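Local coordinates for protein cryptic loci regulator 2 (Schizosaccharomyces pombe 972h-, PDB 5IKJ) that acts upstream of histone deacetylases to promote heterochromatic transcriptional silencing and is required for the SHREC repressor complex to function in gene silencing and for proper nucleosome positioning, at residues M12-R23 against N141-Y151; Q221-K232 against P361-G369. All blocks are in the same frame, centred on the assembly; numbering follows the deposited sequence.

Contact 1. Residues M12-R23 against N141-Y151; sequences MPAITCVWSDGR and NYYLASLPTNY
I15 has both of its backbone polar groups satisfied by N141-Y151: I15 N gives to Y143 O at 2.9 Å in a fairly straight bond (164° at the hydrogen), and I15 O receives A145 N at 2.8 Å. With Y143 N bonded to P13 O at 3.2 Å, these links define a short parallel pairing in which A14 bridges Y143 and I15 bridges L144. Past it a water takes over, accepting from C17 N and donating to S146 O. S20 OG has two partners. It donates to T149 O at 2.6 Å, in the carbonyl plane on a lone pair, and accepts from G22 N in an ST turn; with OG anti to the backbone N (chi1 163°), the hydroxyl reaches both. T149 belongs to the type II turn from P148 to Y151. Y151 OH then gives to D21 OD1 at 2.9 Å, on the syn side but 25° out of the carboxylate plane. Because D21 OD2 bonds NE2 of the zinc ligand H189, D21 is a second-shell residue that probably helps orient this histidine.

P13 CG sits 3.7 Å from the Y142 ring centroid, over its face, and I15 CD1 meets the ring edge at CD2. A leucine in place of Y142 would probably deprive P13 of this flat support and leave T136 O without its hydroxyl donor. Helix 50-67 packs against Y142 and L144, and helix 183-195 against C17, P148 and Y151, while I15 and T16 pair antiparallel with a strand of another protein's chain, which extends the sheet.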
loop_
_atom_site.group_PDB
_atom_site.type_symbol
_atom_site.label_atom_id
_atom_site.label_comp_id
_atom_site.label_asym_id
_atom_site.label_seq_id
_atom_site.Cartn_x
_atom_site.Cartn_y
_atom_site.Cartn_z
ATOM N N MET A 12 -8.063 -19.253 -20.454
ATOM C CA MET A 12 -8.535 -19.712 -19.116
ATOM C C MET A 12 -7.370 -20.272 -18.298
ATOM O O MET A 12 -7.134 -21.480 -18.304
ATOM C CB MET A 12 -9.628 -20.771 -19.270
ATOM C CG MET A 12 -10.844 -20.306 -20.064
ATOM S SD MET A 12 -12.100 -19.515 -19.040
ATOM C CE MET A 12 -12.743 -20.925 -18.141
ATOM N N PRO A 13 -6.642 -19.403 -17.599
ATOM C CA PRO A 13 -5.490 -19.875 -16.816
ATOM C C PRO A 13 -5.920 -20.834 -15.715
ATOM O O PRO A 13 -6.867 -20.570 -14.971
ATOM C CB PRO A 13 -4.895 -18.581 -16.245
ATOM C CG PRO A 13 -5.406 -17.494 -17.141
ATOM C CD PRO A 13 -6.772 -17.937 -17.553
ATOM N N ALA A 14 -5.207 -21.953 -15.615
ATOM C CA ALA A 14 -5.507 -23.002 -14.652
ATOM C C ALA A 14 -4.459 -22.993 -13.547
ATOM O O ALA A 14 -3.257 -23.054 -13.827
ATOM C CB ALA A 14 -5.551 -24.366 -15.341
ATOM N N ILE A 15 -4.919 -22.927 -12.297
ATOM C CA ILE A 15 -4.049 -22.778 -11.133
ATOM C C ILE A 15 -3.909 -24.121 -10.434
ATOM O O ILE A 15 -4.892 -24.853 -10.262
ATOM C CB ILE A 15 -4.602 -21.707 -10.170
ATOM C CG1 ILE A 15 -4.544 -20.323 -10.822
ATOM C CG2 ILE A 15 -3.821 -21.700 -8.857
ATOM C CD1 ILE A 15 -5.346 -19.266 -10.089
ATOM N N THR A 16 -2.683 -24.445 -10.023
ATOM C CA THR A 16 -2.397 -25.643 -9.248
ATOM C C THR A 16 -1.590 -25.266 -8.014
ATOM O O THR A 16 -0.773 -24.342 -8.045
ATOM C CB THR A 16 -1.620 -26.685 -10.069
ATOM O OG1 THR A 16 -2.263 -26.882 -11.334
ATOM C CG2 THR A 16 -1.551 -28.017 -9.330
ATOM N N CYS A 17 -1.828 -25.990 -6.924
ATOM C CA CYS A 17 -1.094 -25.767 -5.685
ATOM C C CYS A 17 0.219 -26.538 -5.708
ATOM O O CYS A 17 0.245 -27.727 -6.039
ATOM C CB CYS A 17 -1.930 -26.195 -4.481
ATOM S SG CYS A 17 -3.306 -25.098 -4.110
ATOM N N VAL A 18 1.309 -25.857 -5.350
ATOM C CA VAL A 18 2.613 -26.512 -5.306
ATOM C C VAL A 18 2.664 -27.527 -4.171
ATOM O O VAL A 18 3.220 -28.621 -4.325
ATOM C CB VAL A 18 3.728 -25.457 -5.180
ATOM C CG1 VAL A 18 5.065 -26.109 -4.841
ATOM C CG2 VAL A 18 3.845 -24.662 -6.472
ATOM N N TRP A 19 2.095 -27.186 -3.015
ATOM C CA TRP A 19 2.110 -28.069 -1.859
ATOM C C TRP A 19 0.755 -28.016 -1.167
ATOM O O TRP A 19 -0.039 -27.095 -1.378
ATOM C CB TRP A 19 3.227 -27.692 -0.875
ATOM C CG TRP A 19 2.829 -26.655 0.127
ATOM C CD1 TRP A 19 2.729 -25.310 -0.077
ATOM C CD2 TRP A 19 2.487 -26.879 1.501
ATOM N NE1 TRP A 19 2.340 -24.682 1.083
ATOM C CE2 TRP A 19 2.185 -25.624 2.066
ATOM C CE3 TRP A 19 2.404 -28.018 2.306
ATOM C CZ2 TRP A 19 1.808 -25.478 3.400
ATOM C CZ3 TRP A 19 2.028 -27.871 3.629
ATOM C CH2 TRP A 19 1.735 -26.611 4.162
ATOM N N SER A 20 0.502 -29.017 -0.327
ATOM C CA SER A 20 -0.776 -29.143 0.357
ATOM C C SER A 20 -0.570 -29.822 1.703
ATOM O O SER A 20 0.183 -30.792 1.810
ATOM C CB SER A 20 -1.780 -29.944 -0.482
ATOM O OG SER A 20 -2.862 -30.393 0.314
ATOM N N ASP A 21 -1.248 -29.301 2.725
ATOM C CA ASP A 21 -1.274 -29.913 4.045
ATOM C C ASP A 21 -2.429 -30.894 4.208
ATOM O O ASP A 21 -2.649 -31.399 5.314
ATOM C CB ASP A 21 -1.366 -28.829 5.123
ATOM C CG ASP A 21 -2.703 -28.112 5.117
ATOM O OD1 ASP A 21 -3.356 -28.072 4.052
ATOM O OD2 ASP A 21 -3.104 -27.589 6.177
ATOM N N GLY A 22 -3.165 -31.176 3.135
ATOM C CA GLY A 22 -4.337 -32.022 3.250
ATOM C C GLY A 22 -3.994 -33.414 3.742
ATOM O O GLY A 22 -2.923 -33.955 3.458
ATOM N N ARG A 23 -4.926 -34.000 4.491
ATOM C CA ARG A 23 -4.782 -35.352 5.017
ATOM C C ARG A 23 -5.992 -36.166 4.588
ATOM O O ARG A 23 -7.125 -35.844 4.961
ATOM C CB ARG A 23 -4.646 -35.345 6.542
ATOM C CG ARG A 23 -3.433 -34.579 7.040
ATOM C CD ARG A 23 -3.044 -34.966 8.459
ATOM N NE ARG A 23 -1.901 -35.879 8.479
ATOM C CZ ARG A 23 -1.928 -37.147 8.885
ATOM N NH1 ARG A 23 -3.046 -37.702 9.338
ATOM N NH2 ARG A 23 -0.817 -37.870 8.847
ATOM N N ASN A 141 -11.494 -15.280 -15.226
ATOM C CA ASN A 141 -11.359 -16.511 -15.993
ATOM C C ASN A 141 -10.532 -17.575 -15.285
ATOM O O ASN A 141 -10.653 -18.758 -15.624
ATOM C CB ASN A 141 -10.724 -16.217 -17.355
ATOM C CG ASN A 141 -11.739 -15.785 -18.392
ATOM O OD1 ASN A 141 -12.732 -15.131 -18.073
ATOM N ND2 ASN A 141 -11.500 -16.160 -19.642
ATOM N N TYR A 142 -9.699 -17.193 -14.321
ATOM C CA TYR A 142 -8.855 -18.161 -13.638
ATOM C C TYR A 142 -9.712 -19.190 -12.907
ATOM O O TYR A 142 -10.861 -18.936 -12.539
ATOM C CB TYR A 142 -7.921 -17.464 -12.649
ATOM C CG TYR A 142 -6.824 -16.640 -13.290
ATOM C CD1 TYR A 142 -7.123 -15.605 -14.163
ATOM C CD2 TYR A 142 -5.485 -16.889 -13.007
ATOM C CE1 TYR A 142 -6.126 -14.845 -14.742
ATOM C CE2 TYR A 142 -4.480 -16.134 -13.583
ATOM C CZ TYR A 142 -4.808 -15.113 -14.450
ATOM O OH TYR A 142 -3.815 -14.358 -15.029
ATOM N N TYR A 143 -9.133 -20.368 -12.697
ATOM C CA TYR A 143 -9.843 -21.449 -12.031
ATOM C C TYR A 143 -8.828 -22.467 -11.536
ATOM O O TYR A 143 -7.749 -22.619 -12.115
ATOM C CB TYR A 143 -10.855 -22.116 -12.968
ATOM C CG TYR A 143 -10.229 -23.047 -13.981
ATOM C CD1 TYR A 143 -9.727 -22.562 -15.181
ATOM C CD2 TYR A 143 -10.144 -24.411 -13.737
ATOM C CE1 TYR A 143 -9.155 -23.412 -16.110
ATOM C CE2 TYR A 143 -9.575 -25.266 -14.656
ATOM C CZ TYR A 143 -9.082 -24.764 -15.843
ATOM O OH TYR A 143 -8.514 -25.618 -16.761
ATOM N N LEU A 144 -9.186 -23.158 -10.458
ATOM C CA LEU A 144 -8.338 -24.211 -9.909
ATOM C C LEU A 144 -8.369 -25.420 -10.834
ATOM O O LEU A 144 -9.414 -26.057 -11.004
ATOM C CB LEU A 144 -8.804 -24.592 -8.507
ATOM C CG LEU A 144 -7.957 -24.072 -7.343
ATOM C CD1 LEU A 144 -7.782 -22.561 -7.420
ATOM C CD2 LEU A 144 -8.588 -24.471 -6.017
ATOM N N ALA A 145 -7.222 -25.733 -11.445
ATOM C CA ALA A 145 -7.104 -26.973 -12.205
ATOM C C ALA A 145 -7.530 -28.166 -11.370
ATOM O O ALA A 145 -8.096 -29.130 -11.897
ATOM C CB ALA A 145 -5.663 -27.172 -12.679
ATOM N N SER A 146 -7.271 -28.118 -10.068
ATOM C CA SER A 146 -7.519 -29.245 -9.184
ATOM C C SER A 146 -7.526 -28.745 -7.750
ATOM O O SER A 146 -6.826 -27.787 -7.411
ATOM C CB SER A 146 -6.453 -30.331 -9.365
ATOM O OG SER A 146 -6.549 -31.316 -8.351
ATOM N N LEU A 147 -8.325 -29.399 -6.914
ATOM C CA LEU A 147 -8.298 -29.096 -5.495
ATOM C C LEU A 147 -6.949 -29.508 -4.909
ATOM O O LEU A 147 -6.297 -30.425 -5.418
ATOM C CB LEU A 147 -9.422 -29.823 -4.764
ATOM C CG LEU A 147 -10.834 -29.268 -4.956
ATOM C CD1 LEU A 147 -11.855 -30.261 -4.427
ATOM C CD2 LEU A 147 -10.991 -27.921 -4.265
ATOM N N PRO A 148 -6.501 -28.845 -3.844
ATOM C CA PRO A 148 -5.226 -29.235 -3.233
ATOM C C PRO A 148 -5.244 -30.705 -2.847
ATOM O O PRO A 148 -6.254 -31.228 -2.372
ATOM C CB PRO A 148 -5.121 -28.325 -2.002
ATOM C CG PRO A 148 -6.069 -27.199 -2.262
ATOM C CD PRO A 148 -7.164 -27.757 -3.106
ATOM N N THR A 149 -4.114 -31.375 -3.078
ATOM C CA THR A 149 -3.995 -32.799 -2.795
ATOM C C THR A 149 -4.579 -33.135 -1.429
ATOM O O THR A 149 -4.345 -32.430 -0.446
ATOM C CB THR A 149 -2.522 -33.224 -2.859
ATOM O OG1 THR A 149 -2.039 -33.070 -4.200
ATOM C CG2 THR A 149 -2.341 -34.679 -2.423
ATOM N N ASN A 150 -5.357 -34.217 -1.389
ATOM C CA ASN A 150 -5.957 -34.800 -0.185
ATOM C C ASN A 150 -7.149 -34.011 0.345
ATOM O O ASN A 150 -7.613 -34.302 1.457
ATOM C CB ASN A 150 -4.935 -34.971 0.945
ATOM C CG ASN A 150 -3.998 -36.138 0.708
ATOM O OD1 ASN A 150 -3.827 -36.591 -0.423
ATOM N ND2 ASN A 150 -3.395 -36.640 1.779
ATOM N N TYR A 151 -7.667 -33.036 -0.398
ATOM C CA TYR A 151 -8.913 -32.370 -0.042
ATOM C C TYR A 151 -10.060 -32.967 -0.848
ATOM O O TYR A 151 -9.908 -33.269 -2.035
ATOM C CB TYR A 151 -8.829 -30.861 -0.289
ATOM C CG TYR A 151 -8.131 -30.098 0.818
ATOM C CD1 TYR A 151 -6.746 -30.022 0.873
ATOM C CD2 TYR A 151 -8.861 -29.452 1.809
ATOM C CE1 TYR A 151 -6.107 -29.327 1.884
ATOM C CE2 TYR A 151 -8.231 -28.753 2.823
ATOM C CZ TYR A 151 -6.853 -28.694 2.856
ATOM O OH TYR A 151 -6.218 -28.001 3.862
HETATM O O HOH W 1 -3.870 -27.604 -6.572
#

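Contact 2. Residues Q221-K232 against P361-G369; sequences QKENERMFHECK and PLTVLPTFG
F228 and P366 form a CH-pi contact: P366 CD lies 3.7 Å from the F228 ring centroid, offset toward the rim. The F228 torsion (chi1 166°, CG anti to the backbone N) sends the ring out to the proline. Apolar contacts flank it, with T363 CG2 at the ring edge, 4.1 Å from F228 CE2, and L365 CD1 equally far from F228 CD2. The other L365 methyl, CD2, rests 3.7 Å from E225 CD, the two side chains crossing at about a right angle.

No hydrogen bond joins the two segments; several polar groups of the helix find their partners elsewhere. Q221 NE2 donates to E225 OE2 at 2.8 Å, using the anti lone pair of that oxygen, and the same carboxylate accepts from H66 NE2 and A71 N. H229 NE2 bonds G69 O. K232 and T363 meet tip to tip, CE 3.7 Å from OG1, while K232 NZ bonds the backbone of another protein's chain.

The contact thus lays the loop preceding strand 377-384 along helix 214-237. Y191 of helix 183-195 touches Q221, L365 and T367, and Y380 of strand 377-384 packs on F228.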
loop_
_atom_site.group_PDB
_atom_site.type_symbol
_atom_site.label_atom_id
_atom_site.label_comp_id
_atom_site.label_asym_id
_atom_site.label_seq_id
_atom_site.Cartn_x
_atom_site.Cartn_y
_atom_site.Cartn_z
ATOM N N GLN A 221 -4.713 -8.428 7.878
ATOM C CA GLN A 221 -4.278 -8.751 6.523
ATOM C C GLN A 221 -4.841 -7.750 5.524
ATOM O O GLN A 221 -4.112 -7.215 4.681
ATOM C CB GLN A 221 -4.707 -10.176 6.166
ATOM C CG GLN A 221 -4.414 -10.594 4.729
ATOM C CD GLN A 221 -2.932 -10.642 4.418
ATOM O OE1 GLN A 221 -2.101 -10.768 5.317
ATOM N NE2 GLN A 221 -2.593 -10.542 3.135
ATOM N N LYS A 222 -6.144 -7.476 5.615
ATOM C CA LYS A 222 -6.777 -6.527 4.706
ATOM C C LYS A 222 -6.139 -5.147 4.823
ATOM O O LYS A 222 -5.834 -4.503 3.812
ATOM C CB LYS A 222 -8.277 -6.462 4.996
ATOM C CG LYS A 222 -9.114 -5.846 3.890
ATOM C CD LYS A 222 -10.593 -5.906 4.244
ATOM C CE LYS A 222 -11.475 -5.464 3.090
ATOM N NZ LYS A 222 -11.145 -4.092 2.617
ATOM N N GLU A 223 -5.884 -4.708 6.044
ATOM C CA GLU A 223 -5.247 -3.424 6.258
ATOM C C GLU A 223 -3.866 -3.402 5.631
ATOM O O GLU A 223 -3.472 -2.420 5.018
ATOM C CB GLU A 223 -5.124 -3.116 7.743
ATOM C CG GLU A 223 -6.413 -2.677 8.403
ATOM C CD GLU A 223 -6.176 -1.948 9.710
ATOM O OE1 GLU A 223 -5.088 -2.110 10.300
ATOM O OE2 GLU A 223 -7.080 -1.208 10.146
ATOM N N ASN A 224 -3.127 -4.491 5.794
ATOM C CA ASN A 224 -1.781 -4.573 5.237
ATOM C C ASN A 224 -1.810 -4.567 3.715
ATOM O O ASN A 224 -0.966 -3.927 3.077
ATOM C CB ASN A 224 -1.081 -5.827 5.755
ATOM C CG ASN A 224 -0.593 -5.675 7.184
ATOM O OD1 ASN A 224 -0.216 -4.584 7.610
ATOM N ND2 ASN A 224 -0.599 -6.771 7.932
ATOM N N GLU A 225 -2.762 -5.282 3.114
ATOM C CA GLU A 225 -2.896 -5.258 1.661
ATOM C C GLU A 225 -3.174 -3.846 1.163
ATOM O O GLU A 225 -2.577 -3.391 0.181
ATOM C CB GLU A 225 -4.004 -6.213 1.223
ATOM C CG GLU A 225 -3.728 -7.668 1.559
ATOM C CD GLU A 225 -4.873 -8.584 1.178
ATOM O OE1 GLU A 225 -5.782 -8.136 0.449
ATOM O OE2 GLU A 225 -4.868 -9.753 1.615
ATOM N N ARG A 226 -4.046 -3.133 1.854
ATOM C CA ARG A 226 -4.355 -1.775 1.465
ATOM C C ARG A 226 -3.148 -0.870 1.669
ATOM O O ARG A 226 -2.911 0.025 0.879
ATOM C CB ARG A 226 -5.577 -1.255 2.220
ATOM C CG ARG A 226 -6.870 -1.925 1.797
ATOM C CD ARG A 226 -8.099 -1.157 2.238
ATOM N NE ARG A 226 -8.147 -0.976 3.677
ATOM C CZ ARG A 226 -7.911 0.177 4.284
ATOM N NH1 ARG A 226 -7.965 0.247 5.597
ATOM N NH2 ARG A 226 -7.629 1.256 3.579
ATOM N N MET A 227 -2.380 -1.103 2.719
ATOM C CA MET A 227 -1.205 -0.280 2.956
ATOM C C MET A 227 -0.222 -0.446 1.812
ATOM O O MET A 227 0.335 0.523 1.327
ATOM C CB MET A 227 -0.527 -0.631 4.265
ATOM C CG MET A 227 0.696 0.219 4.535
ATOM S SD MET A 227 1.375 -0.066 6.160
ATOM C CE MET A 227 1.720 -1.809 6.063
ATOM N N PHE A 228 -0.009 -1.681 1.385
ATOM C CA PHE A 228 0.896 -1.939 0.269
ATOM C C PHE A 228 0.485 -1.137 -0.957
ATOM O O PHE A 228 1.320 -0.499 -1.610
ATOM C CB PHE A 228 0.920 -3.433 -0.054
ATOM C CG PHE A 228 1.555 -3.755 -1.377
ATOM C CD1 PHE A 228 2.931 -3.858 -1.494
ATOM C CD2 PHE A 228 0.776 -3.955 -2.506
ATOM C CE1 PHE A 228 3.518 -4.150 -2.709
ATOM C CE2 PHE A 228 1.358 -4.248 -3.725
ATOM C CZ PHE A 228 2.731 -4.346 -3.826
ATOM N N HIS A 229 -0.808 -1.154 -1.284
ATOM C CA HIS A 229 -1.278 -0.459 -2.477
ATOM C C HIS A 229 -1.311 1.050 -2.276
ATOM O O HIS A 229 -1.137 1.804 -3.240
ATOM C CB HIS A 229 -2.651 -0.988 -2.877
ATOM C CG HIS A 229 -2.598 -2.320 -3.555
ATOM N ND1 HIS A 229 -2.067 -2.490 -4.815
ATOM C CD2 HIS A 229 -2.998 -3.548 -3.148
ATOM C CE1 HIS A 229 -2.144 -3.764 -5.157
ATOM N NE2 HIS A 229 -2.707 -4.427 -4.163
ATOM N N GLU A 230 -1.532 1.514 -1.044
ATOM C CA GLU A 230 -1.362 2.936 -0.761
ATOM C C GLU A 230 0.086 3.355 -0.981
ATOM O O GLU A 230 0.357 4.429 -1.532
ATOM C CB GLU A 230 -1.795 3.245 0.672
ATOM C CG GLU A 230 -1.815 4.728 1.006
ATOM C CD GLU A 230 -2.140 4.994 2.462
ATOM O OE1 GLU A 230 -2.697 4.088 3.122
ATOM O OE2 GLU A 230 -1.839 6.105 2.948
ATOM N N CYS A 231 1.028 2.513 -0.555
ATOM C CA CYS A 231 2.441 2.775 -0.795
ATOM C C CYS A 231 2.747 2.785 -2.286
ATOM O O CYS A 231 3.355 3.728 -2.806
ATOM C CB CYS A 231 3.274 1.712 -0.081
ATOM S SG CYS A 231 5.041 1.947 -0.199
ATOM N N LYS A 232 2.328 1.734 -2.990
ATOM C CA LYS A 232 2.581 1.643 -4.423
ATOM C C LYS A 232 2.006 2.846 -5.160
ATOM O O LYS A 232 2.643 3.391 -6.067
ATOM C CB LYS A 232 1.991 0.343 -4.966
ATOM C CG LYS A 232 2.476 -0.044 -6.352
ATOM C CD LYS A 232 1.938 -1.410 -6.751
ATOM C CE LYS A 232 2.301 -1.774 -8.183
ATOM N NZ LYS A 232 3.765 -1.986 -8.372
ATOM N N PRO A 361 3.709 -6.154 -16.475
ATOM C CA PRO A 361 4.056 -7.128 -15.430
ATOM C C PRO A 361 2.984 -7.152 -14.350
ATOM O O PRO A 361 2.560 -6.104 -13.858
ATOM C CB PRO A 361 5.390 -6.605 -14.888
ATOM C CG PRO A 361 5.286 -5.123 -15.058
ATOM C CD PRO A 361 4.429 -4.880 -16.289
ATOM N N LEU A 362 2.539 -8.352 -13.987
ATOM C CA LEU A 362 1.516 -8.478 -12.960
ATOM C C LEU A 362 2.060 -8.037 -11.605
ATOM O O LEU A 362 3.233 -8.237 -11.282
ATOM C CB LEU A 362 1.011 -9.919 -12.871
ATOM C CG LEU A 362 0.150 -10.444 -14.024
ATOM C CD1 LEU A 362 -0.388 -11.826 -13.675
ATOM C CD2 LEU A 362 -1.004 -9.498 -14.353
ATOM N N THR A 363 1.187 -7.417 -10.816
ATOM C CA THR A 363 1.520 -6.996 -9.461
ATOM C C THR A 363 1.268 -8.162 -8.513
ATOM O O THR A 363 0.130 -8.626 -8.383
ATOM C CB THR A 363 0.691 -5.779 -9.054
ATOM O OG1 THR A 363 0.962 -4.691 -9.946
ATOM C CG2 THR A 363 1.016 -5.351 -7.626
ATOM N N VAL A 364 2.323 -8.635 -7.855
ATOM C CA VAL A 364 2.234 -9.772 -6.947
ATOM C C VAL A 364 2.157 -9.249 -5.520
ATOM O O VAL A 364 3.017 -8.474 -5.083
ATOM C CB VAL A 364 3.425 -10.729 -7.126
ATOM C CG1 VAL A 364 3.257 -11.955 -6.237
ATOM C CG2 VAL A 364 3.547 -11.145 -8.585
ATOM N N LEU A 365 1.136 -9.683 -4.797
ATOM C CA LEU A 365 0.882 -9.186 -3.454
ATOM C C LEU A 365 1.865 -9.820 -2.475
ATOM O O LEU A 365 1.837 -11.044 -2.298
ATOM C CB LEU A 365 -0.544 -9.512 -3.042
ATOM C CG LEU A 365 -1.056 -8.983 -1.705
ATOM C CD1 LEU A 365 -1.136 -7.465 -1.721
ATOM C CD2 LEU A 365 -2.417 -9.602 -1.425
ATOM N N PRO A 366 2.731 -9.047 -1.826
ATOM C CA PRO A 366 3.646 -9.640 -0.850
ATOM C C PRO A 366 2.964 -9.898 0.483
ATOM O O PRO A 366 2.070 -9.163 0.909
ATOM C CB PRO A 366 4.740 -8.575 -0.713
ATOM C CG PRO A 366 4.016 -7.302 -0.920
ATOM C CD PRO A 366 2.926 -7.588 -1.932
ATOM N N THR A 367 3.395 -10.973 1.139
ATOM C CA THR A 367 2.946 -11.314 2.489
ATOM C C THR A 367 4.172 -11.239 3.393
ATOM O O THR A 367 4.917 -12.212 3.530
ATOM C CB THR A 367 2.285 -12.698 2.532
ATOM O OG1 THR A 367 3.158 -13.674 1.947
ATOM C CG2 THR A 367 0.959 -12.676 1.777
ATOM N N PHE A 368 4.374 -10.073 4.013
ATOM C CA PHE A 368 5.581 -9.853 4.805
ATOM C C PHE A 368 5.519 -10.586 6.138
ATOM O O PHE A 368 6.541 -11.082 6.626
ATOM C CB PHE A 368 5.792 -8.358 5.037
ATOM C CG PHE A 368 6.283 -7.616 3.830
ATOM C CD1 PHE A 368 7.405 -8.049 3.144
ATOM C CD2 PHE A 368 5.636 -6.469 3.396
ATOM C CE1 PHE A 368 7.861 -7.361 2.038
ATOM C CE2 PHE A 368 6.089 -5.778 2.291
ATOM C CZ PHE A 368 7.203 -6.225 1.610
ATOM N N GLY A 369 4.335 -10.655 6.742
ATOM C CA GLY A 369 4.173 -11.246 8.055
ATOM C C GLY A 369 4.940 -12.540 8.247
ATOM O O GLY A 369 4.698 -13.525 7.544
#

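How the contacts relate
From the N terminus, the chain leaves 12-23, forms helices 50-67 and 75-82, and returns at 141-151, where contact 1 closes a loop of 117 residues. It then builds the zinc site and helix 183-195 before reaching helix 214-237. From 221-232 it passes through the five-stranded antiparallel sheet and strand 333-340 before 361-369 closes contact 2 over 128 residues. The two closures follow in series, neither nesting nor crossing. The centres of contacts 1 and 2 are about 23 Å apart and their nearest atoms about 4 Å, without touching. Helix 183-195 borders both, touching C17, D21, P148 and Y151 in contact 1 and L365 and T367 in contact 2; the other protein's chain also reaches both.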